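Long-range contacts in extracellular sialidase/neuraminidase, putative (Aspergillus fumigatus, PDB 2XZI), which hydrolyses glycosidic bonds of terminal sialic acids as a secreted fungal sialidase, acting chiefly as a KDNase on the deaminated sugar KDN: residues T125-G130 against T138-D144; W180-G186 against I200-R205; F15-A21 against Y367-W372; H12-P16 against A327-A332. All coordinates share one frame; numbering follows the deposited sequence. Where two conformers were deposited one is given.

Contact 1 (T125-G130 against T138-D144); sequences TYSQNG and TVTKKID. With KDM (deamino-alpha-neuraminic acid), chain C.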
# COMPACT_ATOMS: atom_id res chain seq x y z
N THR A 125 15.49 -17.23 -7.27
CA THR A 125 15.90 -18.37 -6.46
C THR A 125 16.28 -17.94 -5.05
O THR A 125 16.91 -18.70 -4.32
CB THR A 125 17.09 -19.13 -7.09
OG1 THR A 125 18.20 -18.23 -7.24
CG2 THR A 125 16.70 -19.72 -8.46
N TYR A 126 15.88 -16.72 -4.68
CA TYR A 126 16.09 -16.23 -3.31
C TYR A 126 14.77 -16.00 -2.58
O TYR A 126 13.75 -15.69 -3.21
CB TYR A 126 16.90 -14.94 -3.31
CG TYR A 126 18.32 -15.11 -3.75
CD1 TYR A 126 18.65 -15.07 -5.10
CD2 TYR A 126 19.34 -15.33 -2.83
CE1 TYR A 126 19.96 -15.25 -5.53
CE2 TYR A 126 20.65 -15.50 -3.25
CZ TYR A 126 20.94 -15.46 -4.60
OH TYR A 126 22.24 -15.62 -5.03
N SER A 127 14.81 -16.13 -1.26
CA SER A 127 13.68 -15.80 -0.40
C SER A 127 14.17 -15.20 0.91
O SER A 127 15.34 -15.38 1.26
CB SER A 127 12.78 -17.02 -0.16
OG SER A 127 13.43 -18.00 0.65
N GLN A 128 13.29 -14.50 1.62
CA GLN A 128 13.65 -13.82 2.86
C GLN A 128 14.31 -14.76 3.86
O GLN A 128 15.36 -14.43 4.42
CB GLN A 128 12.42 -13.13 3.46
CG GLN A 128 12.75 -12.26 4.68
CD GLN A 128 11.60 -11.38 5.10
OE1 GLN A 128 10.44 -11.62 4.75
NE2 GLN A 128 11.91 -10.34 5.87
N ASN A 129 13.72 -15.93 4.07
CA ASN A 129 14.25 -16.89 5.04
C ASN A 129 15.23 -17.90 4.44
O ASN A 129 16.06 -18.45 5.16
CB ASN A 129 13.11 -17.64 5.74
CG ASN A 129 12.20 -16.72 6.51
OD1 ASN A 129 12.64 -15.74 7.12
ND2 ASN A 129 10.91 -17.03 6.50
N GLY A 130 15.14 -18.13 3.13
CA GLY A 130 15.92 -19.18 2.49
C GLY A 130 15.35 -20.56 2.77
O GLY A 130 14.50 -20.73 3.65
N THR A 138 12.92 -26.58 -6.72
CA THR A 138 14.14 -25.81 -6.41
C THR A 138 14.05 -25.25 -4.99
O THR A 138 13.00 -24.76 -4.57
CB THR A 138 14.33 -24.61 -7.38
OG1 THR A 138 14.40 -25.08 -8.72
CG2 THR A 138 15.60 -23.80 -7.06
N VAL A 139 15.14 -25.34 -4.25
CA VAL A 139 15.20 -24.82 -2.88
C VAL A 139 15.86 -23.43 -2.91
O VAL A 139 16.94 -23.27 -3.48
CB VAL A 139 15.99 -25.81 -1.99
CG1 VAL A 139 16.11 -25.30 -0.56
CG2 VAL A 139 15.31 -27.20 -2.02
N THR A 140 15.22 -22.43 -2.32
CA THR A 140 15.75 -21.06 -2.39
C THR A 140 16.97 -20.83 -1.50
O THR A 140 17.14 -21.50 -0.47
CB THR A 140 14.72 -20.00 -1.97
OG1 THR A 140 14.40 -20.16 -0.58
CG2 THR A 140 13.47 -20.04 -2.84
N LYS A 141 17.81 -19.88 -1.91
CA LYS A 141 18.89 -19.36 -1.10
C LYS A 141 18.31 -18.21 -0.28
O LYS A 141 17.37 -17.54 -0.73
CB LYS A 141 20.02 -18.83 -1.98
CG LYS A 141 20.73 -19.91 -2.80
CD LYS A 141 21.67 -19.32 -3.84
CE LYS A 141 20.94 -18.75 -5.05
NZ LYS A 141 20.10 -19.76 -5.79
N LYS A 142 18.87 -17.97 0.90
CA LYS A 142 18.47 -16.84 1.73
C LYS A 142 18.94 -15.54 1.11
O LYS A 142 20.07 -15.43 0.66
CB LYS A 142 19.00 -17.00 3.16
CG LYS A 142 18.45 -15.96 4.13
CD LYS A 142 18.91 -16.20 5.57
CE LYS A 142 18.32 -15.13 6.49
NZ LYS A 142 18.54 -15.38 7.94
N ILE A 143 18.06 -14.54 1.08
CA ILE A 143 18.44 -13.20 0.67
C ILE A 143 19.70 -12.80 1.45
O ILE A 143 19.77 -12.96 2.67
CB ILE A 143 17.27 -12.21 0.91
CG1 ILE A 143 16.15 -12.44 -0.12
CG2 ILE A 143 17.74 -10.77 0.87
CD1 ILE A 143 16.39 -11.87 -1.47
N ASP A 144 20.70 -12.30 0.73
CA ASP A 144 21.98 -11.96 1.35
C ASP A 144 22.49 -10.62 0.83
O ASP A 144 21.77 -9.91 0.14
CB ASP A 144 23.01 -13.11 1.14
CG ASP A 144 23.34 -13.36 -0.32
OD1 ASP A 144 23.30 -12.43 -1.16
OD2 ASP A 144 23.67 -14.53 -0.65
C2 KDM C . 4.52 -10.41 4.53
C1 KDM C . 3.28 -10.48 5.41
C3 KDM C . 4.14 -10.00 3.10
C4 KDM C . 5.29 -9.27 2.34
C5 KDM C . 6.68 -9.41 2.99
C6 KDM C . 6.60 -8.94 4.46
C7 KDM C . 7.87 -9.26 5.27
C8 KDM C . 7.81 -8.61 6.66
C9 KDM C . 9.03 -8.97 7.48
O5 KDM C . 7.68 -8.69 2.24
O1A KDM C . 2.16 -10.64 4.86
O1B KDM C . 3.48 -10.39 6.64
O4 KDM C . 5.35 -9.79 1.02
O6 KDM C . 5.46 -9.51 5.19
O7 KDM C . 7.98 -10.68 5.41
O8 KDM C . 7.76 -7.18 6.55
O9 KDM C . 10.17 -8.37 6.84
O2 KDM C . 5.04 -11.75 4.54
O HOH W 1 24.31 -15.22 -3.22
O HOH W 2 16.42 -17.75 7.81
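A two-rung parallel ladder, pairing Tyr126 with Lys141 and Ser127 with Lys142, closes a loop beside the KDM pocket. The backbone bonds run from Lys141 N to Thr125 O, from Ser127 N to Lys141 O and from Ile143 N to Ser127 O. Tyr126 and Lys141 leave the ladder on the same face. The lysine chain covers one face of the phenol ring, with Lys141 CE 3.3 Å from Tyr126 CZ. Bends at the last two torsions then turn the ammonium back, and NZ donates to Thr125 OG1 at 2.8 Å. From there NZ stands 4.8 Å from the Tyr126 ring centroid and 21° off the normal, a cation-pi contact. Lysine suits this place, since its methylenes can cover the ring while its ammonium still reaches Thr125 OG1. At the root of the tyrosine, Tyr126 CB rests on Ile143 CD1 at 3.6 Å, and a water joins Tyr126 OH to Asp144 OD2. On the other face Thr140 OG1 donates to Ser127 OG at 2.7 Å; the serine hydroxyl also bonds Asp132. Gly130, with positive phi, brings its CA to 3.5 Å from Lys142 CA, an approach suited to a residue lacking a side chain. Gln128 points away from the ladder: its CG is anti to the backbone N (chi1 -173°) and the extended chain reaches the sugar. Gln128 OE1 accepts from KDM O7 at 2.7 Å, while NE2 donates to KDM O9 at 2.8 Å. Carrying both an acceptor and a donor, the amide can grip two hydroxyls of the glycerol tail at once, which fixes its rotation.

Contact 2 (W180-G186 against I200-R205); sequences WAWDAVG and IPAMGR. With KDM (deamino-alpha-neuraminic acid), chain C.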
# COMPACT_ATOMS: atom_id res chain seq x y z
N TRP A 180 23.35 -3.98 2.81
CA TRP A 180 22.02 -4.50 3.12
C TRP A 180 21.69 -5.76 2.34
O TRP A 180 22.17 -5.97 1.22
CB TRP A 180 20.95 -3.41 2.88
CG TRP A 180 20.80 -2.41 4.02
CD1 TRP A 180 21.77 -1.99 4.91
CD2 TRP A 180 19.61 -1.72 4.38
NE1 TRP A 180 21.24 -1.08 5.79
CE2 TRP A 180 19.91 -0.90 5.50
CE3 TRP A 180 18.30 -1.72 3.88
CZ2 TRP A 180 18.96 -0.09 6.10
CZ3 TRP A 180 17.35 -0.91 4.49
CH2 TRP A 180 17.68 -0.09 5.58
N ALA A 181 20.87 -6.61 2.95
CA ALA A 181 20.36 -7.82 2.31
C ALA A 181 18.87 -7.63 2.10
O ALA A 181 18.46 -7.14 1.04
CB ALA A 181 20.66 -9.04 3.18
N TRP A 182 18.05 -7.92 3.10
CA TRP A 182 16.62 -7.61 2.99
C TRP A 182 16.42 -6.10 2.87
O TRP A 182 17.21 -5.30 3.40
CB TRP A 182 15.81 -8.17 4.16
CG TRP A 182 14.33 -8.01 3.96
CD1 TRP A 182 13.50 -7.13 4.60
CD2 TRP A 182 13.50 -8.74 3.04
NE1 TRP A 182 12.21 -7.26 4.14
CE2 TRP A 182 12.19 -8.23 3.17
CE3 TRP A 182 13.75 -9.77 2.11
CZ2 TRP A 182 11.11 -8.74 2.43
CZ3 TRP A 182 12.67 -10.26 1.36
CH2 TRP A 182 11.38 -9.75 1.53
N ASP A 183 15.38 -5.72 2.14
CA ASP A 183 14.93 -4.34 2.04
C ASP A 183 13.46 -4.34 1.70
O ASP A 183 12.91 -5.37 1.28
CB ASP A 183 15.71 -3.54 0.97
CG ASP A 183 15.40 -2.05 1.00
OD1 ASP A 183 15.05 -1.54 2.10
OD2 ASP A 183 15.50 -1.40 -0.07
N ALA A 184 12.82 -3.19 1.88
CA ALA A 184 11.42 -2.99 1.49
C ALA A 184 11.19 -1.52 1.28
O ALA A 184 11.75 -0.69 2.00
CB ALA A 184 10.46 -3.52 2.56
N VAL A 185 10.37 -1.19 0.29
CA VAL A 185 9.79 0.16 0.18
C VAL A 185 8.29 0.05 0.44
O VAL A 185 7.66 -0.95 0.05
CB VAL A 185 10.11 0.83 -1.19
CG1 VAL A 185 9.56 -0.00 -2.37
CG2 VAL A 185 9.64 2.29 -1.22
N GLY A 186 7.73 1.04 1.15
CA GLY A 186 6.32 0.97 1.53
C GLY A 186 5.99 -0.37 2.19
O GLY A 186 6.68 -0.79 3.11
N ILE A 200 8.79 9.24 0.52
CA ILE A 200 8.44 7.85 0.30
C ILE A 200 8.96 7.02 1.47
O ILE A 200 10.16 7.04 1.76
CB ILE A 200 8.99 7.34 -1.07
CG1 ILE A 200 8.45 8.20 -2.24
CG2 ILE A 200 8.67 5.86 -1.27
CD1 ILE A 200 9.25 9.52 -2.53
N PRO A 201 8.06 6.31 2.17
CA PRO A 201 8.53 5.54 3.32
C PRO A 201 9.18 4.25 2.87
O PRO A 201 8.70 3.60 1.95
CB PRO A 201 7.24 5.26 4.09
CG PRO A 201 6.19 5.16 3.03
CD PRO A 201 6.60 6.16 1.96
N ALA A 202 10.25 3.86 3.55
CA ALA A 202 10.95 2.62 3.28
C ALA A 202 11.51 2.01 4.55
O ALA A 202 11.42 2.60 5.64
CB ALA A 202 12.06 2.83 2.24
N MET A 203 12.10 0.82 4.40
CA MET A 203 12.69 0.15 5.56
C MET A 203 13.82 1.01 6.14
O MET A 203 14.74 1.38 5.43
CB MET A 203 13.22 -1.22 5.15
CG MET A 203 14.11 -1.87 6.20
SD MET A 203 14.43 -3.58 5.74
CE MET A 203 15.99 -3.89 6.56
N GLY A 204 13.72 1.35 7.43
CA GLY A 204 14.77 2.09 8.15
C GLY A 204 15.03 3.51 7.65
O GLY A 204 16.02 4.13 8.07
N ARG A 205 14.19 4.06 6.77
CA ARG A 205 14.53 5.33 6.12
C ARG A 205 13.35 5.90 5.37
O ARG A 205 12.43 5.16 5.01
CB ARG A 205 15.69 5.10 5.15
CG ARG A 205 15.33 4.36 3.86
CD ARG A 205 16.57 3.66 3.32
NE ARG A 205 16.44 3.07 1.98
CZ ARG A 205 15.89 1.90 1.68
NH1 ARG A 205 15.30 1.15 2.61
NH2 ARG A 205 15.93 1.47 0.42
C2 KDM C . 4.52 -10.41 4.53
C1 KDM C . 3.28 -10.48 5.41
C3 KDM C . 4.14 -10.00 3.10
C4 KDM C . 5.29 -9.27 2.34
C5 KDM C . 6.68 -9.41 2.99
C6 KDM C . 6.60 -8.94 4.46
C7 KDM C . 7.87 -9.26 5.27
C8 KDM C . 7.81 -8.61 6.66
C9 KDM C . 9.03 -8.97 7.48
O5 KDM C . 7.68 -8.69 2.24
O1A KDM C . 2.16 -10.64 4.86
O1B KDM C . 3.48 -10.39 6.64
O4 KDM C . 5.35 -9.79 1.02
O6 KDM C . 5.46 -9.51 5.19
O7 KDM C . 7.98 -10.68 5.41
O8 KDM C . 7.76 -7.18 6.55
O9 KDM C . 10.17 -8.37 6.84
O2 KDM C . 5.04 -11.75 4.54
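Met203 reaches between two tryptophans. Its chain is extended from a CG set anti to the backbone N (chi1 168°), and this carries the CE methyl over the face of Trp180, 4.3 Å from the centroid of the six-membered ring, as a CH-pi contact. The sulfur meets Trp182 obliquely, SD lying 3.8 Å from CD1, and an unbranched thioether is slim and polarisable enough to serve both indoles. Beside it Arg205 takes Asp183 end-on: NH1 to OD1 is 2.7 Å and NH2 to OD2 is 2.9 Å. Both oxygens are met on their syn sides, although carboxylate and guanidinium planes are twisted by 39°. Arg205 NH1 also donates to Met203 O at 2.9 Å, in the carbonyl plane, and NE bonds Leu175 O, so the guanidinium is firmly oriented within this buried site. Farther out, Met203 N bonds Ala184 O and Gly186 N bonds Pro201 O, bridging Val185 to Ala202. The type II turn Ala202-Arg205, with Gly204 at positive phi, sets the methionine and arginine. Trp182 brings CZ2 to 3.4 Å from KDM O5: a loop laid against a blade hairpin supplies a pocket wall, as in sialidase beta-propellers.

Contact 3 (F15-A21 against Y367-W372); sequences FPLFRSA and YRAIIW. With KDM (deamino-alpha-neuraminic acid), chain D.
Phe15 offers the face of its ring to the edge of Trp372, an offset edge-to-face pair with centroids 5.2 Å apart and planes at 67°. With CG between the backbone N and the carbonyl carbon (chi1 52°), the phenyl ring is brought beside the indole. Entry is at the pyrrole corner, where Trp372 CD1 comes within 3.5 Å of Phe15 CZ; the neighbouring NE1 is bonded to Gly82 O. Leu17 fills the next hollow, its CB 3.8 Å from Trp372 CB, so two bulky residues of the 15-21 segment clasp the root and rim of the tryptophan. Ile370 O accepts from Leu17 N at 2.8 Å and from Phe18 N at 3.1 Å, a classic beta bulge that spends two residues opposite one. This is the closure of the propeller: strand 12-18, from the start of the chain, is an outer strand of a four-stranded antiparallel sheet whose next member, 368-375, comes from the end of the chain, known as Velcro closure. Within the bulge, Phe18 lies alongside Ile370, CD1 against the branched CB at 3.9 Å, and both pack on strand 51-58. On the other side Ile371 CD1 lies 3.8 Å from Pro16 CA, the methyl resting against the CB side of the puckered pyrrolidine. Small residues let the chains stay close farther along: Ala369 CB sits 3.4 Å from Phe18 O, and Ser20 CB tucks against Arg368 O, while its hydroxyl turns to Asn22. Arg368 itself points away to the second KDM, one guanidinium face toward the sugar's O5, while its NE makes a salt bridge with Asp356.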
# COMPACT_ATOMS: atom_id res chain seq x y z
N PHE A 15 -16.55 -3.99 -3.76
CA PHE A 15 -16.52 -5.16 -4.65
C PHE A 15 -15.08 -5.63 -4.86
O PHE A 15 -14.15 -4.85 -4.71
CB PHE A 15 -17.23 -4.88 -5.99
CG PHE A 15 -16.77 -3.63 -6.71
CD1 PHE A 15 -15.72 -3.67 -7.63
CD2 PHE A 15 -17.44 -2.43 -6.51
CE1 PHE A 15 -15.32 -2.51 -8.31
CE2 PHE A 15 -17.04 -1.27 -7.17
CZ PHE A 15 -15.97 -1.31 -8.07
N PRO A 16 -14.90 -6.91 -5.21
CA PRO A 16 -13.53 -7.37 -5.53
C PRO A 16 -12.98 -6.66 -6.78
O PRO A 16 -13.71 -6.51 -7.79
CB PRO A 16 -13.69 -8.87 -5.79
CG PRO A 16 -15.05 -9.21 -5.21
CD PRO A 16 -15.89 -8.00 -5.34
N LEU A 17 -11.73 -6.21 -6.69
CA LEU A 17 -11.10 -5.57 -7.84
C LEU A 17 -9.98 -6.42 -8.45
O LEU A 17 -9.70 -6.33 -9.66
CB LEU A 17 -10.58 -4.17 -7.47
CG LEU A 17 -9.98 -3.34 -8.60
CD1 LEU A 17 -11.03 -3.13 -9.70
CD2 LEU A 17 -9.42 -2.00 -8.10
N PHE A 18 -9.31 -7.21 -7.62
CA PHE A 18 -8.31 -8.15 -8.11
C PHE A 18 -8.79 -9.53 -7.70
O PHE A 18 -8.81 -9.87 -6.52
CB PHE A 18 -6.91 -7.83 -7.55
CG PHE A 18 -6.36 -6.51 -8.01
CD1 PHE A 18 -6.65 -5.33 -7.34
CD2 PHE A 18 -5.52 -6.44 -9.12
CE1 PHE A 18 -6.13 -4.12 -7.76
CE2 PHE A 18 -4.99 -5.23 -9.57
CZ PHE A 18 -5.28 -4.06 -8.88
N ARG A 19 -9.23 -10.29 -8.71
CA ARG A 19 -9.94 -11.55 -8.54
C ARG A 19 -8.98 -12.71 -8.73
O ARG A 19 -8.44 -12.90 -9.82
CB ARG A 19 -11.08 -11.63 -9.55
CG ARG A 19 -12.11 -10.51 -9.36
CD ARG A 19 -13.21 -10.54 -10.43
NE ARG A 19 -14.09 -11.70 -10.26
CZ ARG A 19 -15.18 -11.74 -9.50
NH1 ARG A 19 -15.58 -10.66 -8.82
NH2 ARG A 19 -15.87 -12.87 -9.40
N SER A 20 -8.78 -13.48 -7.67
CA SER A 20 -7.84 -14.61 -7.66
C SER A 20 -8.29 -15.75 -8.59
O SER A 20 -9.45 -15.79 -9.04
CB SER A 20 -7.64 -15.12 -6.23
OG SER A 20 -8.86 -15.13 -5.51
N ALA A 21 -7.37 -16.67 -8.87
CA ALA A 21 -7.60 -17.73 -9.88
C ALA A 21 -8.81 -18.65 -9.60
O ALA A 21 -9.33 -19.27 -10.53
CB ALA A 21 -6.32 -18.54 -10.10
N TYR A 367 -6.06 -18.90 -1.70
CA TYR A 367 -6.26 -17.85 -2.69
C TYR A 367 -6.44 -16.49 -2.03
O TYR A 367 -7.20 -16.34 -1.08
CB TYR A 367 -7.46 -18.18 -3.58
CG TYR A 367 -7.23 -19.41 -4.44
CD1 TYR A 367 -6.50 -19.33 -5.62
CD2 TYR A 367 -7.72 -20.66 -4.04
CE1 TYR A 367 -6.27 -20.46 -6.41
CE2 TYR A 367 -7.50 -21.80 -4.82
CZ TYR A 367 -6.76 -21.69 -5.99
OH TYR A 367 -6.54 -22.81 -6.77
N ARG A 368 -5.71 -15.50 -2.55
CA ARG A 368 -5.81 -14.15 -2.01
C ARG A 368 -6.35 -13.20 -3.05
O ARG A 368 -5.90 -13.20 -4.20
CB ARG A 368 -4.44 -13.65 -1.54
CG ARG A 368 -3.69 -14.62 -0.67
CD ARG A 368 -4.43 -14.93 0.64
NE ARG A 368 -3.58 -15.69 1.55
CZ ARG A 368 -2.69 -15.13 2.37
NH1 ARG A 368 -2.54 -13.80 2.40
NH2 ARG A 368 -1.95 -15.90 3.16
N ALA A 369 -7.32 -12.38 -2.64
CA ALA A 369 -7.95 -11.40 -3.53
C ALA A 369 -7.85 -10.00 -2.92
O ALA A 369 -7.49 -9.86 -1.75
CB ALA A 369 -9.41 -11.76 -3.80
N ILE A 370 -8.15 -8.98 -3.71
CA ILE A 370 -8.14 -7.61 -3.22
C ILE A 370 -9.48 -6.92 -3.47
O ILE A 370 -9.98 -6.91 -4.59
CB ILE A 370 -6.94 -6.79 -3.77
CG1 ILE A 370 -5.62 -7.46 -3.38
CG2 ILE A 370 -7.00 -5.36 -3.27
CD1 ILE A 370 -4.37 -6.86 -4.06
N ILE A 371 -10.04 -6.37 -2.40
CA ILE A 371 -11.33 -5.68 -2.42
C ILE A 371 -11.10 -4.19 -2.61
O ILE A 371 -10.16 -3.64 -2.04
CB ILE A 371 -12.09 -5.91 -1.08
CG1 ILE A 371 -12.35 -7.40 -0.79
CG2 ILE A 371 -13.39 -5.07 -1.00
CD1 ILE A 371 -12.64 -8.24 -1.98
N TRP A 372 -11.95 -3.57 -3.42
CA TRP A 372 -12.02 -2.11 -3.54
C TRP A 372 -13.24 -1.57 -2.80
O TRP A 372 -14.36 -2.05 -2.99
CB TRP A 372 -12.09 -1.73 -5.01
CG TRP A 372 -12.43 -0.31 -5.34
CD1 TRP A 372 -13.56 0.12 -5.98
CD2 TRP A 372 -11.62 0.86 -5.11
NE1 TRP A 372 -13.51 1.48 -6.16
CE2 TRP A 372 -12.34 1.96 -5.64
CE3 TRP A 372 -10.38 1.09 -4.49
CZ2 TRP A 372 -11.85 3.27 -5.59
CZ3 TRP A 372 -9.89 2.39 -4.44
CH2 TRP A 372 -10.63 3.46 -4.99
C2 KDM D . -4.76 -15.22 9.76
C1 KDM D . -4.35 -13.86 10.37
C3 KDM D . -6.12 -15.12 9.03
C4 KDM D . -6.01 -14.30 7.73
C5 KDM D . -4.84 -14.79 6.86
C6 KDM D . -3.53 -14.84 7.67
C7 KDM D . -2.23 -15.35 7.02
C8 KDM D . -1.05 -15.27 8.02
C9 KDM D . 0.29 -15.83 7.49
O5 KDM D . -4.67 -13.92 5.73
O1A KDM D . -3.14 -13.54 10.30
O1B KDM D . -5.26 -13.17 10.90
O4 KDM D . -7.24 -14.40 7.01
O6 KDM D . -3.76 -15.70 8.83
O7 KDM D . -2.40 -16.71 6.58
O8 KDM D . -0.87 -13.92 8.46
O9 KDM D . 0.42 -15.64 6.08
O2 KDM D . -4.88 -16.20 10.80

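Contact 4 (H12-P16 against A327-A332); sequences HDEFP and AKVSGA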
# COMPACT_ATOMS: atom_id res chain seq x y z
N HIS A 12 -21.44 4.00 1.02
CA HIS A 12 -20.41 2.97 0.86
C HIS A 12 -20.78 2.06 -0.28
O HIS A 12 -21.95 1.75 -0.52
CB HIS A 12 -20.27 2.13 2.14
CG HIS A 12 -21.42 1.19 2.36
ND1 HIS A 12 -21.42 -0.11 1.89
CD2 HIS A 12 -22.61 1.36 2.99
CE1 HIS A 12 -22.55 -0.69 2.22
NE2 HIS A 12 -23.29 0.17 2.89
N ASP A 13 -19.76 1.60 -0.99
CA ASP A 13 -19.91 0.48 -1.91
C ASP A 13 -18.59 -0.27 -1.96
O ASP A 13 -17.53 0.28 -1.65
CB ASP A 13 -20.37 0.93 -3.31
CG ASP A 13 -21.25 -0.11 -4.03
OD1 ASP A 13 -21.25 -1.32 -3.69
OD2 ASP A 13 -21.97 0.28 -4.98
N GLU A 14 -18.66 -1.54 -2.35
CA GLU A 14 -17.51 -2.40 -2.24
C GLU A 14 -17.66 -3.57 -3.18
O GLU A 14 -18.77 -4.09 -3.39
CB GLU A 14 -17.34 -2.85 -0.79
CG GLU A 14 -18.58 -3.50 -0.16
CD GLU A 14 -19.63 -2.51 0.34
OE1 GLU A 14 -19.28 -1.39 0.77
OE2 GLU A 14 -20.82 -2.87 0.30
N PHE A 15 -16.55 -3.99 -3.76
CA PHE A 15 -16.52 -5.16 -4.65
C PHE A 15 -15.08 -5.63 -4.86
O PHE A 15 -14.15 -4.85 -4.71
CB PHE A 15 -17.23 -4.88 -5.99
CG PHE A 15 -16.77 -3.63 -6.71
CD1 PHE A 15 -15.72 -3.67 -7.63
CD2 PHE A 15 -17.44 -2.43 -6.51
CE1 PHE A 15 -15.32 -2.51 -8.31
CE2 PHE A 15 -17.04 -1.27 -7.17
CZ PHE A 15 -15.97 -1.31 -8.07
N PRO A 16 -14.90 -6.91 -5.21
CA PRO A 16 -13.53 -7.37 -5.53
C PRO A 16 -12.98 -6.66 -6.78
O PRO A 16 -13.71 -6.51 -7.79
CB PRO A 16 -13.69 -8.87 -5.79
CG PRO A 16 -15.05 -9.21 -5.21
CD PRO A 16 -15.89 -8.00 -5.34
N ALA A 327 -19.81 -3.22 6.39
CA ALA A 327 -20.18 -3.20 4.98
C ALA A 327 -19.46 -4.39 4.31
O ALA A 327 -18.60 -4.20 3.45
CB ALA A 327 -19.75 -1.87 4.34
N LYS A 328 -19.81 -5.61 4.72
CA LYS A 328 -19.10 -6.80 4.28
C LYS A 328 -19.29 -7.10 2.79
O LYS A 328 -20.35 -6.82 2.21
CB LYS A 328 -19.50 -8.03 5.12
CG LYS A 328 -18.49 -9.18 5.08
CD LYS A 328 -19.04 -10.47 5.72
CE LYS A 328 -18.02 -11.62 5.66
NZ LYS A 328 -16.91 -11.48 6.64
N VAL A 329 -18.23 -7.63 2.19
CA VAL A 329 -18.24 -8.17 0.84
C VAL A 329 -18.44 -9.68 0.92
O VAL A 329 -17.84 -10.35 1.77
CB VAL A 329 -16.91 -7.87 0.09
CG1 VAL A 329 -16.86 -8.54 -1.27
CG2 VAL A 329 -16.71 -6.39 -0.05
N SER A 330 -19.28 -10.21 0.03
CA SER A 330 -19.53 -11.64 -0.06
C SER A 330 -18.87 -12.22 -1.30
O SER A 330 -18.82 -11.57 -2.35
CB SER A 330 -21.04 -11.90 -0.07
OG SER A 330 -21.64 -11.41 1.11
N GLY A 331 -18.34 -13.43 -1.16
CA GLY A 331 -17.79 -14.20 -2.28
C GLY A 331 -16.34 -13.95 -2.62
O GLY A 331 -15.84 -14.42 -3.65
N ALA A 332 -15.65 -13.19 -1.76
CA ALA A 332 -14.26 -12.82 -2.01
C ALA A 332 -13.36 -13.20 -0.84
O ALA A 332 -12.26 -12.66 -0.69
CB ALA A 332 -14.16 -11.34 -2.33
O HOH W 3 -22.01 -4.35 2.13
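The segments His12-Pro16 and Ala327-Ala332 run almost the same way, 5° apart end to end, yet they form no sheet. Phe15 CA and Val329 CA are 6.5 Å apart, no hydrogen bond crosses directly, and side chains fill the interval. Ala327 sets its methyl over one face of the His12 imidazole, CB 3.9 Å from the ring centroid, as a CH-pi contact; a group this small can sit over the ring, toward its ND1 side, without pushing the chains apart. The imidazole is held in turn by Glu14: ND1 donates to OE1 at 2.7 Å with an angle of 170° at the hydrogen. The bond lies near the ring plane and uses the syn lone pair, so it fixes the ring's rotation, and the carboxylate would probably favour a protonated imidazole, though a long, weak ion pair of OE1 with Arg373 would temper this. A bend at chi2 (-80°) folds Glu14 toward the histidine, leaving its aliphatic part to slide past Val329, whose CG2 touches Glu14 CG at 3.4 Å. Glutamate suits the place because its CB and CG can pack on the valine while its carboxylate reaches the histidine and a water. That water donates to Glu14 OE2 at 2.6 Å and to Lys328 O at 3.0 Å, linking the segments through solvent. At the far end the pyrrolidine of Pro16 presents CG to Ala332 CB at 3.7 Å. Beneath the loop runs strand 368-375: Val329 and Ala332 both rest on Ile371, and Arg373 binds Ala327 O. His12 meets Trp379 of the C-terminal helix 377-381, and the loop leads on into strand 334-343.

In the fold
Contacts 3 and 4 share Phe15 and Pro16 on strand 12-18, with centres about 10 Å apart. Contact 3 is the buried seam, rich in backbone bonds and aromatic packing; contact 4 is more open, and its loop covers that seam through Ile371 with methyl contacts and a water. Contacts 1 and 2 lie in series within the long chain that 3 closes, and they meet where Gln128 packs on Trp182 at the same KDM. Contact 2 is buried around a salt bridge and a methionine, whereas contact 1 lies farther out, with exposed lysines and waters. Contacts 2 and 3 stand on opposite sides of the chain's centre, each beside a different bound KDM.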